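Local coordinates for protein excinuclease ABC, subunit A. (Deinococcus radiodurans, PDB 2VF7) that binds DNA and hydrolyses ATP as a zinc-containing, UvrA-family member of the ABC superfamily, probably recognising damage during excision repair, at residues G752-L757 with G783-A788; Y161-D166 with I219-E224; A127-P132 with N301-G306. The protein carries 1 engineered substitution. All blocks are in the same frame, centred on the assembly; numbering follows the deposited sequence.

The three contacts sit in separate parts of one chain, and none touches another. Contact 1 pairs two strands in the core of the second nucleotide-binding half; the side chain of Ile787 is about 12 Å from a bound ADP and about 9 Å from that of Lys536, which binds it. Contact 2 lies in the UvrA DNA-binding region, away from the bound nucleotides and zinc ions. The loops of contact 3 enclose a 168-residue excursion that includes contact 2, although their centres are 41 Å apart; Asn301 of contact 3 has its side chain about 14 Å from a zinc ion. The centre of contact 1 is 50 Å from that of contact 2 and 52 Å from that of contact 3.

Contact 1: G752-L757 with G783-A788; sequences GTVYVL and GNTVIA
Tyr755 is held at both backbone polar atoms: its N donates to Thr785 O at 2.6 Å, and its O accepts from Ile787 N at 2.8 Å. These bonds lie in the middle of a parallel strand pair from a beta-alpha-beta unit, in which helix 766-781 connects the two strands within the ABC-type ATPase sheet. By sequence, 752-757 is consistent with the hydrophobic run of a Walker B motif. Thr785 N to Thr753 O and Leu757 N to Ile787 O continue the pairing. At the start, where a Schellman motif ends the helix, Gly752 N donates to Gly783 O at 3.2 Å, from well above the carbonyl plane.

Val754, Val756 and Ile787 face helix 536-551, which begins at the ADP-binding Lys536. Here Val754 CG2 meets Ile787 CD1 at 4.1 Å and lies 3.3 Å from Thr785 OG1, a buried hydroxyl with no partner in the model. On the opposite face, the Tyr755 ring receives Thr753 OG1 over the rim of one side. With CG anti to the carbonyl carbon (chi1 -66°), its CE1 edge meets Asn784 CB in plane at 3.8 Å; its OH bonds Glu744 O. With a glycine in place of Asn784, this ring edge would probably lose the carbon packed against it, opening a gap beside CE1. Leu757 CD2 touches Val786 CG2 at 3.7 Å.

Contact 2: Y161-D166 with I219-E224; sequences YTVTED and ILFTDE
Glu165 lies across Leu220 at about a right angle, with the same methyl, CD2, meeting successive carbons of the acid. The contact joins the N-terminus of the short helix 165-168 to the C-terminal end of helix 213-221 in the UvrA DNA-binding region. Thr164 is the N-cap of the shorter helix, and its backbone N bonds Ser167 OG, one half of a capping box.

Along the Glu165 side chain, CB approaches Leu220 CD2 to 3.8 Å and CG comes closer still, to 3.6 Å. CD is already receding, at 4.0 Å from Leu220 CD2. With CG anti to the backbone N (chi1 -178°) and the chain extended beyond it, the aliphatic part runs past the leucine and delivers the carboxylate to Trp208, whose NE1 hydrogen-bonds OE2. Arg216 adds only a long, weak ion pair to that oxygen. The indole also packs on Leu220, so one tryptophan serves both the polar end of the glutamate and its apolar neighbour.

Next to Leu220, Phe221 makes its contacts without a hydrogen bond. Its ring turns an edge to Val163 O and Glu165 N, CE1 lying 3.6 Å from Val163 O in the ring plane; the slightly positive rim probably suits the carbonyl oxygen. The phenylalanine and valine side chains slide past each other in opposite directions, both touching Arg259 of helix 258-268, and their nearest side-chain atoms, Val163 CG1 and Phe221 CE1, are 3.9 Å apart.

Contact 3: A127-P132 with N301-G306; sequences AGDYPP and NVTFAG
Asp129 N donates to Thr303 O at 3.0 Å, and Asp129 O takes back the N-H of Thr303 at 3.2 Å. In both bonds the donor stands above the carbonyl plane, by 37° at Thr303 O and 54° at Asp129 O, although the second N-H points almost straight at its acceptor. Beside the first bond, Gly128 CA packs against Thr303 O.

The reciprocal pair is a single antiparallel bridge of the hydrogen-bonded type, joining the loop that leaves helix 116-127 to the one that leads toward helix 309-314, 169 residues later. Between its two segments the chain makes the long excursion that carries the first zinc site and the DNA-binding region.

Flanking the bridge, Val302 lies alongside Tyr130, pointing the same way. Its CG2 sits over the centre of the ring, 3.9 Å from the centroid in a CH-pi contact. Its CG1, anti to the backbone N (chi1 -171°), reaches Tyr130 CE1 at 3.7 Å. The phenol is fixed at its far end by a hydrogen bond between OH and Val137 N. Pro131 then crosses Asn301 at about a right angle, with CG 3.5 Å from Asn301 CB, while on the other side of the bridge Thr303 CG2 rests 3.6 Å from Asp129 CB.

Contact 1: G752-L757 with G783-A788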
loop_
_atom_site.group_PDB
_atom_site.type_symbol
_atom_site.label_atom_id
_atom_site.label_comp_id
_atom_site.label_asym_id
_atom_site.label_seq_id
_atom_site.Cartn_x
_atom_site.Cartn_y
_atom_site.Cartn_z
ATOM N N GLY A 752 4.414 11.578 52.461
ATOM C CA GLY A 752 5.697 12.078 51.970
ATOM C C GLY A 752 5.854 12.151 50.459
ATOM O O GLY A 752 6.681 12.918 49.955
ATOM N N THR A 753 5.077 11.359 49.730
ATOM C CA THR A 753 5.160 11.377 48.272
ATOM C C THR A 753 4.095 12.284 47.644
ATOM O O THR A 753 2.925 12.238 48.016
ATOM C CB THR A 753 5.212 9.941 47.632
ATOM O OG1 THR A 753 4.564 9.945 46.353
ATOM C CG2 THR A 753 4.558 8.893 48.509
ATOM N N VAL A 754 4.524 13.125 46.710
ATOM C CA VAL A 754 3.599 13.915 45.899
ATOM C C VAL A 754 3.330 13.157 44.602
ATOM O O VAL A 754 4.268 12.801 43.872
ATOM C CB VAL A 754 4.140 15.364 45.635
ATOM C CG1 VAL A 754 5.511 15.332 44.976
ATOM C CG2 VAL A 754 3.175 16.190 44.794
ATOM N N TYR A 755 2.053 12.867 44.342
ATOM C CA TYR A 755 1.649 12.219 43.093
ATOM C C TYR A 755 1.115 13.255 42.131
ATOM O O TYR A 755 0.117 13.912 42.429
ATOM C CB TYR A 755 0.567 11.165 43.338
ATOM C CG TYR A 755 1.017 9.983 44.155
ATOM C CD1 TYR A 755 1.038 10.051 45.542
ATOM C CD2 TYR A 755 1.430 8.799 43.546
ATOM C CE1 TYR A 755 1.454 8.986 46.306
ATOM C CE2 TYR A 755 1.851 7.712 44.311
ATOM C CZ TYR A 755 1.853 7.824 45.695
ATOM O OH TYR A 755 2.253 6.788 46.488
ATOM N N VAL A 756 1.767 13.398 40.978
ATOM C CA VAL A 756 1.233 14.255 39.924
ATOM C C VAL A 756 0.630 13.442 38.766
ATOM O O VAL A 756 1.285 12.607 38.141
ATOM C CB VAL A 756 2.217 15.366 39.461
ATOM C CG1 VAL A 756 2.953 15.982 40.663
ATOM C CG2 VAL A 756 3.196 14.839 38.456
ATOM N N LEU A 757 -0.645 13.711 38.513
ATOM C CA LEU A 757 -1.475 12.910 37.628
ATOM C C LEU A 757 -2.146 13.784 36.551
ATOM O O LEU A 757 -2.714 14.844 36.842
ATOM C CB LEU A 757 -2.548 12.204 38.465
ATOM C CG LEU A 757 -2.321 10.969 39.360
ATOM C CD1 LEU A 757 -0.940 10.846 39.963
ATOM C CD2 LEU A 757 -3.372 10.906 40.477
ATOM N N GLY A 783 -1.203 10.362 53.882
ATOM C CA GLY A 783 -0.345 11.534 54.060
ATOM C C GLY A 783 0.362 11.972 52.782
ATOM O O GLY A 783 1.442 12.570 52.820
ATOM N N ASN A 784 -0.240 11.677 51.643
ATOM C CA ASN A 784 0.397 11.968 50.368
ATOM C C ASN A 784 -0.332 13.126 49.684
ATOM O O ASN A 784 -1.412 13.500 50.117
ATOM C CB ASN A 784 0.451 10.701 49.513
ATOM C CG ASN A 784 1.206 9.546 50.211
ATOM O OD1 ASN A 784 0.596 8.651 50.800
ATOM N ND2 ASN A 784 2.534 9.584 50.157
ATOM N N THR A 785 0.258 13.726 48.654
ATOM C CA THR A 785 -0.422 14.818 47.974
ATOM C C THR A 785 -0.623 14.484 46.485
ATOM O O THR A 785 0.337 14.203 45.763
ATOM C CB THR A 785 0.227 16.224 48.252
ATOM O OG1 THR A 785 0.865 16.749 47.083
ATOM C CG2 THR A 785 1.228 16.163 49.398
ATOM N N VAL A 786 -1.878 14.457 46.049
ATOM C CA VAL A 786 -2.152 14.273 44.630
ATOM C C VAL A 786 -2.520 15.608 43.982
ATOM O O VAL A 786 -3.361 16.359 44.486
ATOM C CB VAL A 786 -3.097 13.033 44.284
ATOM C CG1 VAL A 786 -3.752 12.411 45.521
ATOM C CG2 VAL A 786 -4.120 13.357 43.166
ATOM N N ILE A 787 -1.808 15.910 42.904
ATOM C CA ILE A 787 -2.099 17.047 42.054
ATOM C C ILE A 787 -2.455 16.460 40.706
ATOM O O ILE A 787 -1.666 15.745 40.105
ATOM C CB ILE A 787 -0.890 17.988 41.912
ATOM C CG1 ILE A 787 -0.459 18.469 43.291
ATOM C CG2 ILE A 787 -1.252 19.157 40.992
ATOM C CD1 ILE A 787 0.853 19.179 43.318
ATOM N N ALA A 788 -3.663 16.748 40.247
ATOM C CA ALA A 788 -4.195 16.128 39.058
ATOM C C ALA A 788 -4.647 17.221 38.120
ATOM O O ALA A 788 -5.523 17.996 38.474
ATOM C CB ALA A 788 -5.360 15.274 39.434
#

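Contact 2: Y161-D166 with I219-E224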
loop_
_atom_site.group_PDB
_atom_site.type_symbol
_atom_site.label_atom_id
_atom_site.label_comp_id
_atom_site.label_asym_id
_atom_site.label_seq_id
_atom_site.Cartn_x
_atom_site.Cartn_y
_atom_site.Cartn_z
ATOM N N TYR A 161 26.713 18.453 11.368
ATOM C CA TYR A 161 27.214 17.315 12.155
ATOM C C TYR A 161 28.629 16.833 11.796
ATOM O O TYR A 161 28.910 16.456 10.658
ATOM C CB TYR A 161 26.218 16.137 12.092
ATOM C CG TYR A 161 24.895 16.405 12.776
ATOM C CD1 TYR A 161 23.774 16.792 12.042
ATOM C CD2 TYR A 161 24.763 16.272 14.162
ATOM C CE1 TYR A 161 22.560 17.047 12.666
ATOM C CE2 TYR A 161 23.552 16.529 14.794
ATOM C CZ TYR A 161 22.458 16.916 14.041
ATOM O OH TYR A 161 21.261 17.172 14.665
ATOM N N THR A 162 29.517 16.838 12.786
ATOM C CA THR A 162 30.880 16.378 12.577
ATOM C C THR A 162 31.273 15.230 13.499
ATOM O O THR A 162 30.502 14.784 14.355
ATOM C CB THR A 162 31.927 17.512 12.681
ATOM O OG1 THR A 162 31.535 18.455 13.684
ATOM C CG2 THR A 162 32.079 18.236 11.349
ATOM N N VAL A 163 32.496 14.760 13.299
ATOM C CA VAL A 163 33.024 13.628 14.017
ATOM C C VAL A 163 34.532 13.846 14.167
ATOM O O VAL A 163 35.189 14.377 13.265
ATOM C CB VAL A 163 32.641 12.323 13.284
ATOM C CG1 VAL A 163 33.726 11.855 12.330
ATOM C CG2 VAL A 163 32.292 11.269 14.272
ATOM N N THR A 164 35.071 13.497 15.331
ATOM C CA THR A 164 36.495 13.720 15.609
ATOM C C THR A 164 37.114 12.464 16.182
ATOM O O THR A 164 36.406 11.512 16.486
ATOM C CB THR A 164 36.727 14.866 16.605
ATOM O OG1 THR A 164 35.899 14.667 17.747
ATOM C CG2 THR A 164 36.413 16.210 15.983
ATOM N N GLU A 165 38.436 12.460 16.330
ATOM C CA GLU A 165 39.110 11.344 16.970
ATOM C C GLU A 165 38.683 11.194 18.426
ATOM O O GLU A 165 38.439 10.079 18.869
ATOM C CB GLU A 165 40.621 11.474 16.862
ATOM C CG GLU A 165 41.361 10.308 17.484
ATOM C CD GLU A 165 42.828 10.298 17.150
ATOM O OE1 GLU A 165 43.314 11.308 16.604
ATOM O OE2 GLU A 165 43.501 9.280 17.442
ATOM N N ASP A 166 38.595 12.307 19.158
ATOM C CA ASP A 166 38.167 12.286 20.552
ATOM C C ASP A 166 36.721 11.809 20.702
ATOM O O ASP A 166 36.420 11.041 21.619
ATOM C CB ASP A 166 38.325 13.657 21.228
ATOM C CG ASP A 166 39.607 14.390 20.823
ATOM O OD1 ASP A 166 39.890 14.527 19.601
ATOM O OD2 ASP A 166 40.320 14.870 21.732
ATOM N N ILE A 219 41.890 4.947 9.300
ATOM C CA ILE A 219 40.881 4.154 9.995
ATOM C C ILE A 219 39.616 4.961 10.300
ATOM O O ILE A 219 38.489 4.496 10.084
ATOM C CB ILE A 219 41.487 3.544 11.289
ATOM C CG1 ILE A 219 42.590 2.554 10.904
ATOM C CG2 ILE A 219 40.414 2.888 12.166
ATOM C CD1 ILE A 219 43.359 1.988 12.055
ATOM N N LEU A 220 39.835 6.172 10.807
ATOM C CA LEU A 220 38.778 7.071 11.269
ATOM C C LEU A 220 38.091 7.876 10.155
ATOM O O LEU A 220 36.888 8.082 10.218
ATOM C CB LEU A 220 39.354 8.015 12.322
ATOM C CG LEU A 220 39.154 7.828 13.829
ATOM C CD1 LEU A 220 38.998 6.377 14.308
ATOM C CD2 LEU A 220 40.304 8.514 14.562
ATOM N N PHE A 221 38.838 8.313 9.138
ATOM C CA PHE A 221 38.322 9.306 8.175
ATOM C C PHE A 221 38.251 8.937 6.666
ATOM O O PHE A 221 37.572 9.640 5.893
ATOM C CB PHE A 221 39.015 10.663 8.371
ATOM C CG PHE A 221 38.856 11.227 9.766
ATOM C CD1 PHE A 221 37.663 11.820 10.168
ATOM C CD2 PHE A 221 39.907 11.157 10.683
ATOM C CE1 PHE A 221 37.515 12.343 11.467
ATOM C CE2 PHE A 221 39.775 11.677 11.983
ATOM C CZ PHE A 221 38.574 12.269 12.379
ATOM N N THR A 222 38.940 7.879 6.243
ATOM C CA THR A 222 38.965 7.507 4.828
ATOM C C THR A 222 37.573 7.326 4.221
ATOM O O THR A 222 36.628 7.020 4.942
ATOM C CB THR A 222 39.840 6.253 4.562
ATOM O OG1 THR A 222 40.050 6.108 3.157
ATOM C CG2 THR A 222 39.201 4.980 5.094
ATOM N N ASP A 223 37.464 7.541 2.899
ATOM C CA ASP A 223 36.255 7.225 2.106
ATOM C C ASP A 223 36.403 5.884 1.396
ATOM O O ASP A 223 35.453 5.350 0.800
ATOM C CB ASP A 223 36.038 8.288 1.033
ATOM C CG ASP A 223 35.445 9.581 1.579
ATOM O OD1 ASP A 223 35.849 10.650 1.084
ATOM O OD2 ASP A 223 34.572 9.532 2.476
ATOM N N GLU A 224 37.637 5.390 1.418
ATOM C CA GLU A 224 38.013 4.128 0.841
ATOM C C GLU A 224 37.276 2.988 1.515
ATOM O O GLU A 224 37.061 2.988 2.738
ATOM C CB GLU A 224 39.527 3.926 0.974
ATOM C CG GLU A 224 40.378 4.744 -0.027
ATOM C CD GLU A 224 41.884 4.505 0.135
ATOM O OE1 GLU A 224 42.292 3.502 0.769
ATOM O OE2 GLU A 224 42.666 5.321 -0.382
#

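Contact 3: A127-P132 with N301-G306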
loop_
_atom_site.group_PDB
_atom_site.type_symbol
_atom_site.label_atom_id
_atom_site.label_comp_id
_atom_site.label_asym_id
_atom_site.label_seq_id
_atom_site.Cartn_x
_atom_site.Cartn_y
_atom_site.Cartn_z
ATOM N N ALA A 127 2.714 35.629 -4.163
ATOM C CA ALA A 127 2.230 36.918 -3.643
ATOM C C ALA A 127 3.092 37.566 -2.545
ATOM O O ALA A 127 2.670 38.538 -1.909
ATOM C CB ALA A 127 0.785 36.774 -3.174
ATOM N N GLY A 128 4.296 37.031 -2.336
ATOM C CA GLY A 128 5.211 37.524 -1.302
ATOM C C GLY A 128 6.188 38.598 -1.765
ATOM O O GLY A 128 6.406 38.787 -2.968
ATOM N N ASP A 129 6.789 39.288 -0.795
ATOM C CA ASP A 129 7.653 40.438 -1.065
ATOM C C ASP A 129 9.127 40.078 -1.275
ATOM O O ASP A 129 9.916 40.013 -0.326
ATOM C CB ASP A 129 7.491 41.501 0.028
ATOM C CG ASP A 129 6.058 42.042 0.101
ATOM O OD1 ASP A 129 5.726 42.969 -0.700
ATOM O OD2 ASP A 129 5.261 41.529 0.944
ATOM N N TYR A 130 9.475 39.853 -2.539
ATOM C CA TYR A 130 10.853 39.627 -2.980
ATOM C C TYR A 130 11.745 40.874 -2.821
ATOM O O TYR A 130 11.240 42.012 -2.851
ATOM C CB TYR A 130 10.851 39.223 -4.458
ATOM C CG TYR A 130 10.352 37.830 -4.746
ATOM C CD1 TYR A 130 9.016 37.479 -4.523
ATOM C CD2 TYR A 130 11.215 36.864 -5.271
ATOM C CE1 TYR A 130 8.555 36.192 -4.794
ATOM C CE2 TYR A 130 10.769 35.574 -5.549
ATOM C CZ TYR A 130 9.440 35.244 -5.308
ATOM O OH TYR A 130 8.996 33.971 -5.584
ATOM N N PRO A 131 13.075 40.665 -2.655
ATOM C CA PRO A 131 14.090 41.717 -2.778
ATOM C C PRO A 131 13.901 42.608 -4.024
ATOM O O PRO A 131 13.067 42.290 -4.881
ATOM C CB PRO A 131 15.385 40.910 -2.890
ATOM C CG PRO A 131 15.138 39.743 -2.052
ATOM C CD PRO A 131 13.697 39.377 -2.288
ATOM N N PRO A 132 14.680 43.711 -4.136
ATOM C CA PRO A 132 14.540 44.679 -5.235
ATOM C C PRO A 132 14.271 44.039 -6.603
ATOM O O PRO A 132 13.408 44.518 -7.345
ATOM C CB PRO A 132 15.895 45.414 -5.234
ATOM C CG PRO A 132 16.760 44.696 -4.186
ATOM C CD PRO A 132 15.777 44.106 -3.236
ATOM N N ASN A 301 14.828 35.307 1.756
ATOM C CA ASN A 301 14.703 36.741 1.445
ATOM C C ASN A 301 13.269 37.167 1.149
ATOM O O ASN A 301 12.891 38.318 1.401
ATOM C CB ASN A 301 15.613 37.123 0.282
ATOM C CG ASN A 301 17.081 36.931 0.602
ATOM O OD1 ASN A 301 17.508 37.037 1.754
ATOM N ND2 ASN A 301 17.867 36.639 -0.424
ATOM N N VAL A 302 12.482 36.230 0.615
ATOM C CA VAL A 302 11.065 36.450 0.301
ATOM C C VAL A 302 10.237 36.523 1.584
ATOM O O VAL A 302 10.137 35.545 2.321
ATOM C CB VAL A 302 10.506 35.334 -0.620
ATOM C CG1 VAL A 302 9.105 35.696 -1.125
ATOM C CG2 VAL A 302 11.462 35.059 -1.791
ATOM N N THR A 303 9.634 37.680 1.830
ATOM C CA THR A 303 8.980 37.965 3.106
ATOM C C THR A 303 7.435 38.014 2.988
ATOM O O THR A 303 6.888 37.862 1.891
ATOM C CB THR A 303 9.567 39.283 3.725
ATOM O OG1 THR A 303 9.495 39.239 5.155
ATOM C CG2 THR A 303 8.860 40.548 3.195
ATOM N N PHE A 304 6.751 38.190 4.122
ATOM C CA PHE A 304 5.321 38.517 4.169
ATOM C C PHE A 304 4.965 39.091 5.540
ATOM O O PHE A 304 5.307 38.506 6.567
ATOM C CB PHE A 304 4.444 37.303 3.851
ATOM C CG PHE A 304 2.972 37.625 3.728
ATOM C CD1 PHE A 304 2.416 37.943 2.493
ATOM C CD2 PHE A 304 2.135 37.597 4.846
ATOM C CE1 PHE A 304 1.060 38.234 2.377
ATOM C CE2 PHE A 304 0.777 37.893 4.734
ATOM C CZ PHE A 304 0.242 38.209 3.500
ATOM N N ALA A 305 4.273 40.233 5.538
ATOM C CA ALA A 305 3.980 41.025 6.748
ATOM C C ALA A 305 5.235 41.347 7.580
ATOM O O ALA A 305 5.140 41.707 8.762
ATOM C CB ALA A 305 2.900 40.344 7.605
ATOM N N GLY A 306 6.404 41.222 6.942
ATOM C CA GLY A 306 7.694 41.425 7.600
ATOM C C GLY A 306 8.419 40.142 7.968
ATOM O O GLY A 306 9.480 40.189 8.596
#